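Local coordinates for protein peptidase S8 and S53, subtilisin, kexin, sedolisin (Mycobacterium smegmatis, PDB 4KG7) that probably cleaves peptide bonds as a subtilisin-like serine protease (a mycosin) of the ESX-3 type VII secretion system, at residues A[334-339]-A[345-350]; A[326-331]-A[368-373]; A[168-173]-A[204-209]. All blocks are in the same frame, centred on the assembly; numbering follows the deposited sequence.

Contact 1. Residues A[334-339]-A[345-350]; sequences SKFPDL and VHRLTT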
ATOM      1  N   SER A 334      -7.596  -7.792 -14.903  1.00  9.07           N
ATOM      2  CA  SER A 334      -7.903  -9.111 -15.422  1.00  9.81           C
ATOM      3  C   SER A 334      -9.119  -9.065 -16.343  1.00 10.36           C
ATOM      4  O   SER A 334      -9.112  -9.675 -17.400  1.00 10.81           O
ATOM      5  CB  SER A 334      -8.151 -10.095 -14.280  1.00  9.84           C
ATOM      6  OG  SER A 334      -8.480 -11.387 -14.740  1.00 10.63           O
ATOM      7  N   LYS A 335     -10.157  -8.355 -15.938  1.00 10.47           N
ATOM      8  CA  LYS A 335     -11.377  -8.270 -16.742  1.00 11.34           C
ATOM      9  C   LYS A 335     -11.166  -7.457 -18.004  1.00 11.60           C
ATOM     10  O   LYS A 335     -11.704  -7.804 -19.079  1.00 12.08           O
ATOM     11  CB  LYS A 335     -12.545  -7.698 -15.948  1.00 11.78           C
ATOM     12  CG  LYS A 335     -13.771  -7.597 -16.834  1.00 13.08           C
ATOM     13  CD  LYS A 335     -15.079  -7.460 -16.112  1.00 13.95           C
ATOM     14  CE  LYS A 335     -16.190  -7.378 -17.135  1.00 15.15           C
ATOM     15  NZ  LYS A 335     -17.470  -6.916 -16.547  1.00 15.95           N
ATOM     16  N   PHE A 336     -10.367  -6.394 -17.880  1.00 11.13           N
ATOM     17  CA  PHE A 336     -10.116  -5.484 -18.995  1.00 11.50           C
ATOM     18  C   PHE A 336      -8.607  -5.405 -19.228  1.00 11.21           C
ATOM     19  O   PHE A 336      -7.960  -4.414 -18.895  1.00 10.50           O
ATOM     20  CB  PHE A 336     -10.671  -4.105 -18.683  1.00 11.58           C
ATOM     21  CG  PHE A 336     -12.135  -4.077 -18.380  1.00 12.12           C
ATOM     22  CD1 PHE A 336     -13.070  -4.230 -19.377  1.00 13.09           C
ATOM     23  CD2 PHE A 336     -12.572  -3.845 -17.094  1.00 12.01           C
ATOM     24  CE1 PHE A 336     -14.430  -4.208 -19.076  1.00 13.55           C
ATOM     25  CE2 PHE A 336     -13.913  -3.788 -16.796  1.00 12.46           C
ATOM     26  CZ  PHE A 336     -14.841  -3.960 -17.783  1.00 13.19           C
ATOM     27  N   PRO A 337      -8.035  -6.460 -19.815  1.00 11.46           N
ATOM     28  CA  PRO A 337      -6.563  -6.576 -19.895  1.00 11.60           C
ATOM     29  C   PRO A 337      -5.857  -5.631 -20.855  1.00 12.27           C
ATOM     30  O   PRO A 337      -4.647  -5.474 -20.753  1.00 12.39           O
ATOM     31  CB  PRO A 337      -6.340  -8.033 -20.309  1.00 12.07           C
ATOM     32  CG  PRO A 337      -7.578  -8.384 -21.002  1.00 12.41           C
ATOM     33  CD  PRO A 337      -8.702  -7.677 -20.331  1.00 12.07           C
ATOM     34  N   ASP A 338      -6.611  -4.942 -21.689  1.00 13.12           N
ATOM     35  CA  ASP A 338      -6.034  -4.032 -22.635  1.00 14.12           C
ATOM     36  C   ASP A 338      -5.982  -2.601 -22.132  1.00 12.86           C
ATOM     37  O   ASP A 338      -5.329  -1.764 -22.756  1.00 13.07           O
ATOM     38  CB  ASP A 338      -6.764  -4.129 -23.973  1.00 16.20           C
ATOM     39  CG  ASP A 338      -6.490  -5.447 -24.685  1.00 18.39           C
ATOM     40  OD1 ASP A 338      -5.485  -6.118 -24.341  1.00 20.91           O
ATOM     41  OD2 ASP A 338      -7.247  -5.803 -25.590  1.00 22.42           O
ATOM     42  N   LEU A 339      -6.611  -2.319 -20.999  1.00 11.56           N
ATOM     43  CA  LEU A 339      -6.552  -0.974 -20.438  1.00 10.80           C
ATOM     44  C   LEU A 339      -5.139  -0.650 -19.971  1.00 10.13           C
ATOM     45  O   LEU A 339      -4.433  -1.491 -19.389  1.00  9.68           O
ATOM     46  CB  LEU A 339      -7.512  -0.817 -19.241  1.00 10.52           C
ATOM     47  CG  LEU A 339      -9.001  -0.936 -19.582  1.00 10.85           C
ATOM     48  CD1 LEU A 339      -9.804  -0.738 -18.299  1.00 10.61           C
ATOM     49  CD2 LEU A 339      -9.371   0.045 -20.703  1.00 11.35           C
ATOM     50  N   VAL A 345      -6.704   3.457 -13.423  1.00  8.27           N
ATOM     51  CA  VAL A 345      -6.846   4.408 -12.332  1.00  8.18           C
ATOM     52  C   VAL A 345      -8.115   5.265 -12.539  1.00  8.68           C
ATOM     53  O   VAL A 345      -8.878   5.484 -11.628  1.00  8.21           O
ATOM     54  CB  VAL A 345      -5.566   5.262 -12.156  1.00  8.21           C
ATOM     55  CG1 VAL A 345      -5.827   6.438 -11.214  1.00  8.26           C
ATOM     56  CG2 VAL A 345      -4.425   4.384 -11.642  1.00  8.07           C
ATOM     57  N   HIS A 346      -8.334   5.746 -13.753  1.00  9.39           N
ATOM     58  CA  HIS A 346      -9.535   6.522 -14.066  1.00 10.30           C
ATOM     59  C   HIS A 346     -10.801   5.728 -13.761  1.00 10.36           C
ATOM     60  O   HIS A 346     -11.757   6.245 -13.187  1.00 10.21           O
ATOM     61  CB  HIS A 346      -9.502   6.927 -15.549  1.00 11.22           C
ATOM     62  CG  HIS A 346     -10.712   7.683 -16.006  1.00 12.31           C
ATOM     63  ND1 HIS A 346     -10.858   9.044 -15.836  1.00 13.04           N
ATOM     64  CD2 HIS A 346     -11.833   7.260 -16.627  1.00 12.80           C
ATOM     65  CE1 HIS A 346     -12.005   9.426 -16.364  1.00 13.36           C
ATOM     66  NE2 HIS A 346     -12.631   8.360 -16.817  1.00 13.62           N
ATOM     67  N   ARG A 347     -10.815   4.470 -14.136  1.00 10.48           N
ATOM     68  CA  ARG A 347     -11.965   3.621 -13.893  1.00 10.96           C
ATOM     69  C   ARG A 347     -12.218   3.472 -12.376  1.00 10.22           C
ATOM     70  O   ARG A 347     -13.355   3.468 -11.910  1.00 10.14           O
ATOM     71  CB  ARG A 347     -11.691   2.288 -14.570  1.00 12.03           C
ATOM     72  CG  ARG A 347     -12.728   1.217 -14.395  1.00 13.19           C
ATOM     73  CD  ARG A 347     -12.459   0.089 -15.377  1.00 14.73           C
ATOM     74  NE  ARG A 347     -12.963   0.385 -16.716  1.00 16.64           N
ATOM     75  CZ  ARG A 347     -14.188   0.107 -17.159  1.00 17.89           C
ATOM     76  NH1 ARG A 347     -15.097  -0.477 -16.373  1.00 18.03           N
ATOM     77  NH2 ARG A 347     -14.511   0.439 -18.399  1.00 19.70           N
ATOM     78  N   LEU A 348     -11.140   3.295 -11.608  1.00  9.26           N
ATOM     79  CA  LEU A 348     -11.281   3.121 -10.170  1.00  8.96           C
ATOM     80  C   LEU A 348     -11.819   4.389  -9.541  1.00  9.08           C
ATOM     81  O   LEU A 348     -12.717   4.350  -8.672  1.00  9.25           O
ATOM     82  CB  LEU A 348      -9.933   2.758  -9.574  1.00  8.50           C
ATOM     83  CG  LEU A 348      -9.417   1.354  -9.913  1.00  8.62           C
ATOM     84  CD1 LEU A 348      -8.010   1.186  -9.412  1.00  8.40           C
ATOM     85  CD2 LEU A 348     -10.310   0.270  -9.332  1.00  8.75           C
ATOM     86  N   THR A 349     -11.249   5.531  -9.912  1.00  8.96           N
ATOM     87  CA  THR A 349     -11.661   6.776  -9.255  1.00  9.31           C
ATOM     88  C   THR A 349     -13.025   7.266  -9.744  1.00 10.20           C
ATOM     89  O   THR A 349     -13.820   7.754  -8.957  1.00 10.64           O
ATOM     90  CB  THR A 349     -10.626   7.897  -9.382  1.00  9.29           C
ATOM     91  OG1 THR A 349     -10.411   8.196 -10.772  1.00  9.76           O
ATOM     92  CG2 THR A 349      -9.321   7.527  -8.740  1.00  8.77           C
ATOM     93  N   THR A 350     -13.314   7.131 -11.027  1.00 10.91           N
ATOM     94  CA  THR A 350     -14.574   7.684 -11.555  1.00 12.12           C
ATOM     95  C   THR A 350     -15.780   6.882 -11.083  1.00 11.72           C
ATOM     96  O   THR A 350     -16.908   7.393 -11.089  1.00 12.65           O
ATOM     97  CB  THR A 350     -14.547   7.743 -13.092  1.00 13.46           C
ATOM     98  OG1 THR A 350     -14.511   6.435 -13.631  1.00 16.02           O
ATOM     99  CG2 THR A 350     -13.375   8.498 -13.568  1.00 13.37           C
TER
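Leu339 and Arg347 form the nearest approach of the two backbones, with CA to CA 9.7 Å, so long side chains span the gap. Phe336 leaves the helix that ends at Lys335 and starts a type I beta turn closed by Leu339 N bonding to Phe336 O at 3.3 Å; the turn points both Phe336 and Leu339 at helix 341-350. Arg347 reaches back with CG anti to the backbone N (chi1 177°) and a bend at chi3, which lays its guanidinium over one face of the Phe336 ring. The result is a cation-pi contact, Arg347 CZ standing 4.3 Å from the ring centroid. The two planes are tilted by 34°, and Arg347 NH1 comes closest, 3.5 Å from Phe336 CE2. In this subtilisin fold, helix 318-335 carries the predicted catalytic Ser319 near its start, and the turn at its far end leads into helix 341-350. The aliphatic CG of Lys335 lies over the centre of the opposite ring face, 3.7 Å above the plane, so the ring has a methylene on one side and a cation on the other. Leu339 adds its methyl CD1 obliquely to the guanidinium, 3.7 Å from Arg347 NE. Arginine suits this buried place because its flat cation can lie on a ring while its N-H groups turn elsewhere: NH1 bonds to the carbonyls of Ala373 and Trp376. Lys335 NZ donates to Leu374 O.

Contact 2. Residues A[326-331]-A[368-373]; sequences SGVAAL and VDPVAA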
ATOM      1  N   SER A 326      -5.313  -2.252  -4.371  1.00  4.92           N
ATOM      2  CA  SER A 326      -4.481  -3.089  -5.247  1.00  5.02           C
ATOM      3  C   SER A 326      -5.201  -4.354  -5.707  1.00  5.19           C
ATOM      4  O   SER A 326      -5.093  -4.771  -6.868  1.00  5.39           O
ATOM      5  CB  SER A 326      -3.180  -3.427  -4.566  1.00  4.97           C
ATOM      6  OG  SER A 326      -2.378  -2.264  -4.500  1.00  4.94           O
ATOM      7  N   GLY A 327      -5.877  -5.026  -4.788  1.00  5.29           N
ATOM      8  CA  GLY A 327      -6.684  -6.187  -5.184  1.00  5.59           C
ATOM      9  C   GLY A 327      -7.776  -5.852  -6.189  1.00  5.79           C
ATOM     10  O   GLY A 327      -7.979  -6.566  -7.155  1.00  5.98           O
ATOM     11  N   VAL A 328      -8.470  -4.747  -5.970  1.00  5.74           N
ATOM     12  CA  VAL A 328      -9.487  -4.312  -6.928  1.00  5.98           C
ATOM     13  C   VAL A 328      -8.888  -3.964  -8.275  1.00  6.06           C
ATOM     14  O   VAL A 328      -9.448  -4.299  -9.302  1.00  6.38           O
ATOM     15  CB  VAL A 328     -10.327  -3.126  -6.406  1.00  5.97           C
ATOM     16  CG1 VAL A 328     -11.390  -2.724  -7.404  1.00  6.35           C
ATOM     17  CG2 VAL A 328     -11.031  -3.476  -5.111  1.00  6.03           C
ATOM     18  N   ALA A 329      -7.741  -3.289  -8.273  1.00  5.79           N
ATOM     19  CA  ALA A 329      -7.026  -3.014  -9.513  1.00  5.96           C
ATOM     20  C   ALA A 329      -6.706  -4.305 -10.264  1.00  6.28           C
ATOM     21  O   ALA A 329      -6.859  -4.365 -11.466  1.00  6.58           O
ATOM     22  CB  ALA A 329      -5.754  -2.203  -9.270  1.00  5.71           C
ATOM     23  N   ALA A 330      -6.275  -5.350  -9.557  1.00  6.29           N
ATOM     24  CA  ALA A 330      -5.997  -6.638 -10.199  1.00  6.63           C
ATOM     25  C   ALA A 330      -7.281  -7.209 -10.810  1.00  7.01           C
ATOM     26  O   ALA A 330      -7.236  -7.770 -11.913  1.00  7.35           O
ATOM     27  CB  ALA A 330      -5.383  -7.645  -9.214  1.00  6.58           C
ATOM     28  N   LEU A 331      -8.412  -7.094 -10.109  1.00  7.01           N
ATOM     29  CA  LEU A 331      -9.686  -7.551 -10.698  1.00  7.52           C
ATOM     30  C   LEU A 331      -9.945  -6.831 -12.019  1.00  7.88           C
ATOM     31  O   LEU A 331     -10.333  -7.439 -13.032  1.00  8.35           O
ATOM     32  CB  LEU A 331     -10.859  -7.319  -9.749  1.00  7.53           C
ATOM     33  CG  LEU A 331     -10.840  -8.121  -8.454  1.00  7.47           C
ATOM     34  CD1 LEU A 331     -12.180  -7.950  -7.721  1.00  7.62           C
ATOM     35  CD2 LEU A 331     -10.469  -9.589  -8.634  1.00  7.79           C
ATOM     36  N   VAL A 368     -13.648   2.893  -2.872  1.00  8.89           N
ATOM     37  CA  VAL A 368     -13.622   2.116  -4.103  1.00  8.79           C
ATOM     38  C   VAL A 368     -14.869   1.260  -4.188  1.00  9.03           C
ATOM     39  O   VAL A 368     -15.388   0.763  -3.167  1.00  8.85           O
ATOM     40  CB  VAL A 368     -12.328   1.259  -4.153  1.00  8.57           C
ATOM     41  CG1 VAL A 368     -12.285   0.189  -3.066  1.00  8.66           C
ATOM     42  CG2 VAL A 368     -12.068   0.670  -5.526  1.00  8.80           C
ATOM     43  N   ASP A 369     -15.355   1.080  -5.413  1.00  9.33           N
ATOM     44  CA  ASP A 369     -16.585   0.330  -5.654  1.00  9.92           C
ATOM     45  C   ASP A 369     -16.272  -0.712  -6.719  1.00  9.87           C
ATOM     46  O   ASP A 369     -16.386  -0.427  -7.919  1.00  9.78           O
ATOM     47  CB  ASP A 369     -17.724   1.253  -6.082  1.00 10.77           C
ATOM     48  CG  ASP A 369     -19.059   0.540  -6.206  1.00 11.76           C
ATOM     49  OD1 ASP A 369     -19.093  -0.690  -6.477  1.00 12.25           O
ATOM     50  OD2 ASP A 369     -20.098   1.241  -6.101  1.00 13.18           O
ATOM     51  N   PRO A 370     -15.854  -1.916  -6.284  1.00  9.64           N
ATOM     52  CA  PRO A 370     -15.380  -2.905  -7.228  1.00  9.81           C
ATOM     53  C   PRO A 370     -16.376  -3.294  -8.319  1.00 10.15           C
ATOM     54  O   PRO A 370     -16.004  -3.367  -9.482  1.00 10.27           O
ATOM     55  CB  PRO A 370     -15.043  -4.108  -6.339  1.00  9.75           C
ATOM     56  CG  PRO A 370     -14.699  -3.505  -5.052  1.00  9.51           C
ATOM     57  CD  PRO A 370     -15.578  -2.318  -4.889  1.00  9.55           C
ATOM     58  N   VAL A 371     -17.641  -3.517  -7.974  1.00 10.59           N
ATOM     59  CA  VAL A 371     -18.617  -3.932  -8.984  1.00 11.15           C
ATOM     60  C   VAL A 371     -18.840  -2.816 -10.009  1.00 11.28           C
ATOM     61  O   VAL A 371     -18.909  -3.056 -11.217  1.00 11.67           O
ATOM     62  CB  VAL A 371     -19.931  -4.413  -8.350  1.00 11.78           C
ATOM     63  CG1 VAL A 371     -21.000  -4.555  -9.401  1.00 12.48           C
ATOM     64  CG2 VAL A 371     -19.707  -5.721  -7.597  1.00 11.73           C
ATOM     65  N   ALA A 372     -18.915  -1.583  -9.526  1.00 11.08           N
ATOM     66  CA  ALA A 372     -19.073  -0.439 -10.436  1.00 11.40           C
ATOM     67  C   ALA A 372     -17.862  -0.335 -11.365  1.00 11.26           C
ATOM     68  O   ALA A 372     -18.001  -0.096 -12.565  1.00 11.81           O
ATOM     69  CB  ALA A 372     -19.253   0.835  -9.655  1.00 11.45           C
ATOM     70  N   ALA A 373     -16.664  -0.522 -10.808  1.00 10.73           N
ATOM     71  CA  ALA A 373     -15.441  -0.460 -11.619  1.00 10.77           C
ATOM     72  C   ALA A 373     -15.400  -1.553 -12.679  1.00 11.41           C
ATOM     73  O   ALA A 373     -14.895  -1.357 -13.800  1.00 11.94           O
ATOM     74  CB  ALA A 373     -14.208  -0.520 -10.731  1.00 10.22           C
TER
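Val328 projects from helix 318-335 into the bend formed by Val368 and Pro370, where the backbones come within 6.1 Å between Val328 CA and Pro370 CA. This is the tight part, and both branches of the valine share in it. With CG1 anti to the backbone N (chi1 -179°), Val328 CG1 meets Val368 CG2 tip to tip at 3.9 Å. The other branch, Val328 CG2, lies 3.7 Å from Pro370 CG, the two side chains crossing at about a right angle. Leu53 of helix 48-53 also touches Val368 and Pro370, and Leu348 packs on Val328, adding to the apolar surroundings. Further along, the fit slackens: Leu331 and Ala373 face the partner segment, yet their side chains stop short of touching it. The looser, outer side includes the partly exposed Asp369, directed away from Val328. It is the N-cap of helix 370-375, its OD1 accepting from Ala372 N at 3.2 Å, with the donor well above the carboxylate plane. Proline suits the first helical position, where no backbone N-H is needed for a helical bond. Apolar methyl and ring surfaces give the join little directionality, so it probably depends on shape and burial.

Contact 3. Residues A[168-173]-A[204-209]; sequences AADMGA and LEKDAV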
ATOM      1  N   ALA A 168      10.133  -4.370  -9.200  1.00  6.56           N
ATOM      2  CA  ALA A 168       8.773  -4.879  -9.329  1.00  6.44           C
ATOM      3  C   ALA A 168       8.286  -4.761 -10.769  1.00  6.80           C
ATOM      4  O   ALA A 168       7.721  -5.686 -11.317  1.00  6.84           O
ATOM      5  CB  ALA A 168       7.847  -4.121  -8.413  1.00  6.22           C
ATOM      6  N   ALA A 169       8.462  -3.585 -11.353  1.00  6.90           N
ATOM      7  CA  ALA A 169       8.015  -3.349 -12.738  1.00  7.28           C
ATOM      8  C   ALA A 169       8.719  -4.273 -13.683  1.00  7.82           C
ATOM      9  O   ALA A 169       8.084  -4.874 -14.561  1.00  8.26           O
ATOM     10  CB  ALA A 169       8.249  -1.896 -13.140  1.00  7.30           C
ATOM     11  N   ASP A 170      10.030  -4.414 -13.524  1.00  8.14           N
ATOM     12  CA  ASP A 170      10.807  -5.252 -14.439  1.00  8.83           C
ATOM     13  C   ASP A 170      10.508  -6.720 -14.280  1.00  9.28           C
ATOM     14  O   ASP A 170      10.700  -7.474 -15.232  1.00 10.03           O
ATOM     15  CB  ASP A 170      12.298  -4.974 -14.291  1.00  9.15           C
ATOM     16  CG  ASP A 170      12.689  -3.675 -14.902  1.00  9.38           C
ATOM     17  OD1 ASP A 170      11.860  -3.060 -15.619  1.00  9.50           O
ATOM     18  OD2 ASP A 170      13.846  -3.253 -14.694  1.00  9.83           O
ATOM     19  N   MET A 171      10.047  -7.126 -13.099  1.00  9.30           N
ATOM     20  CA  MET A 171       9.554  -8.506 -12.871  1.00  9.64           C
ATOM     21  C   MET A 171       8.148  -8.772 -13.445  1.00  9.80           C
ATOM     22  O   MET A 171       7.648  -9.904 -13.348  1.00 10.69           O
ATOM     23  CB  MET A 171       9.599  -8.857 -11.384  1.00  9.57           C
ATOM     24  CG  MET A 171      11.015  -9.037 -10.858  1.00  9.94           C
ATOM     25  SD  MET A 171      11.024  -9.453  -9.109  1.00 10.20           S
ATOM     26  CE  MET A 171      10.579 -11.179  -9.172  1.00 10.52           C
ATOM     27  N   GLY A 172       7.527  -7.775 -14.057  1.00  9.71           N
ATOM     28  CA  GLY A 172       6.263  -7.953 -14.749  1.00 10.00           C
ATOM     29  C   GLY A 172       5.022  -7.602 -13.941  1.00  9.89           C
ATOM     30  O   GLY A 172       3.898  -7.903 -14.362  1.00 10.60           O
ATOM     31  N   ALA A 173       5.195  -6.977 -12.790  1.00  9.76           N
ATOM     32  CA  ALA A 173       4.059  -6.542 -12.010  1.00  9.51           C
ATOM     33  C   ALA A 173       3.162  -5.602 -12.778  1.00  9.72           C
ATOM     34  O   ALA A 173       3.640  -4.600 -13.316  1.00 11.08           O
ATOM     35  CB  ALA A 173       4.511  -5.856 -10.731  1.00  9.19           C
ATOM     36  N   LEU A 204       4.497   4.468 -16.442  1.00 10.05           N
ATOM     37  CA  LEU A 204       4.302   4.798 -17.859  1.00 11.13           C
ATOM     38  C   LEU A 204       4.955   3.744 -18.767  1.00 11.43           C
ATOM     39  O   LEU A 204       4.257   2.907 -19.371  1.00 11.91           O
ATOM     40  CB  LEU A 204       4.781   6.240 -18.134  1.00 11.98           C
ATOM     41  CG  LEU A 204       4.024   7.347 -17.389  1.00 12.73           C
ATOM     42  CD1 LEU A 204       4.447   8.702 -17.943  1.00 13.60           C
ATOM     43  CD2 LEU A 204       2.526   7.177 -17.424  1.00 13.18           C
ATOM     44  N   GLU A 205       6.280   3.689 -18.792  1.00 11.70           N
ATOM     45  CA  GLU A 205       6.954   2.761 -19.678  1.00 12.42           C
ATOM     46  C   GLU A 205       6.558   1.327 -19.375  1.00 11.68           C
ATOM     47  O   GLU A 205       6.315   0.546 -20.312  1.00 12.35           O
ATOM     48  CB  GLU A 205       8.461   2.886 -19.570  1.00 13.28           C
ATOM     49  CG  GLU A 205       9.185   1.889 -20.467  1.00 14.66           C
ATOM     50  CD  GLU A 205      10.666   2.145 -20.627  1.00 16.32           C
ATOM     51  OE1 GLU A 205      11.126   3.271 -20.332  1.00 18.25           O
ATOM     52  OE2 GLU A 205      11.385   1.215 -21.086  1.00 18.18           O
ATOM     53  N   LYS A 206       6.481   0.961 -18.087  1.00 10.61           N
ATOM     54  CA  LYS A 206       6.111  -0.408 -17.735  1.00 10.44           C
ATOM     55  C   LYS A 206       4.615  -0.569 -17.457  1.00  9.78           C
ATOM     56  O   LYS A 206       4.160  -1.684 -17.226  1.00  9.72           O
ATOM     57  CB  LYS A 206       6.939  -0.925 -16.573  1.00 10.73           C
ATOM     58  CG  LYS A 206       8.459  -0.865 -16.795  1.00 11.48           C
ATOM     59  CD  LYS A 206       8.946  -1.689 -17.970  1.00 12.35           C
ATOM     60  CE  LYS A 206       8.746  -3.172 -17.749  1.00 13.30           C
ATOM     61  NZ  LYS A 206       9.304  -4.003 -18.871  1.00 14.94           N
ATOM     62  N   ASP A 207       3.871   0.530 -17.474  1.00  9.33           N
ATOM     63  CA  ASP A 207       2.409   0.486 -17.468  1.00  9.33           C
ATOM     64  C   ASP A 207       1.827  -0.180 -16.233  1.00  8.64           C
ATOM     65  O   ASP A 207       0.775  -0.826 -16.307  1.00  8.44           O
ATOM     66  CB  ASP A 207       1.869  -0.206 -18.739  1.00 10.04           C
ATOM     67  CG  ASP A 207       0.355   0.003 -18.933  1.00 10.46           C
ATOM     68  OD1 ASP A 207      -0.112   1.145 -18.809  1.00 10.77           O
ATOM     69  OD2 ASP A 207      -0.340  -0.990 -19.240  1.00 11.33           O
ATOM     70  N   ALA A 208       2.479  -0.000 -15.080  1.00  8.07           N
ATOM     71  CA  ALA A 208       1.978  -0.571 -13.823  1.00  7.46           C
ATOM     72  C   ALA A 208       1.091   0.406 -13.080  1.00  7.13           C
ATOM     73  O   ALA A 208       1.406   1.591 -13.029  1.00  7.07           O
ATOM     74  CB  ALA A 208       3.145  -0.978 -12.942  1.00  7.49           C
ATOM     75  N   VAL A 209      -0.004  -0.102 -12.512  1.00  6.67           N
ATOM     76  CA  VAL A 209      -0.797   0.669 -11.575  1.00  6.28           C
ATOM     77  C   VAL A 209      -0.108   0.615 -10.205  1.00  5.90           C
ATOM     78  O   VAL A 209       0.042  -0.458  -9.619  1.00  5.85           O
ATOM     79  CB  VAL A 209      -2.223   0.099 -11.446  1.00  6.37           C
ATOM     80  CG1 VAL A 209      -2.986   0.831 -10.350  1.00  6.30           C
ATOM     81  CG2 VAL A 209      -2.953   0.248 -12.761  1.00  6.79           C
TER
HETATM   82  O   HOH W   1       8.445  -6.659 -17.280  1.00 35.79           O
HETATM   83  O   HOH W   2       2.451  -3.403 -15.909  1.00 12.98           O
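Ala169 and Lys206 meet side chain to side chain, CB to CB 3.8 Å, at the ends of two helices whose backbones approach closely enough to favour a small residue. Beyond its CB the lysine folds back: bent at chi2 and chi3 (-61° and -66°), the chain wraps over the helix end, bringing CE to 3.7 Å from Ala169 O. Asp170 crosses this chain at about a right angle, its OD1 3.8 Å from Lys206 CE. The opposite charges probably attract, but at 4.2 Å Lys206 NZ is beyond salt-bridge distance of Asp170 OD1, which takes a hydrogen bond from Tyr201 OH. Water 1 links the lysine to the helix end instead, donating to Ala169 O and accepting a weak bond from Lys206 NZ. Deeper in, Ala208 CB is directed toward segment 168-173 and lies 3.7 Å from Ala173 O; water 2 sits between Ala173 O and Lys206 O. Gly172 supplies the positive phi of a Schellman motif ending helix 150-170; glycine suits these angles, where a side chain would jam against the preceding carbonyl O. Both segments are helix-to-strand turns, running into adjacent parallel strands 175-178 and 209-213, as is characteristic of the central parallel sheet of the alpha/beta subtilisin fold.

How the contacts relate
Contact 2 is wholly buried and apolar, contact 1 is partly buried and turns on a cation and a ring, and contact 3 grades from buried alanines to an exposed, hydrated edge. Contacts 1 and 2 share helix 318-335 and form one neighbourhood: Leu348, on helix 341-350, packs against Val328 and Ala329 of contact 2. Contact 3 is built on other helices, but Val209, pointing away from segment 168-173, brings its CG1 to Ala329 and Val345, so strand 209-213 packs against both regions and links them. Arg333 adds a polar tie, forming a salt bridge with Asp207 of contact 3 and a hydrogen bond with Leu339 O of contact 1.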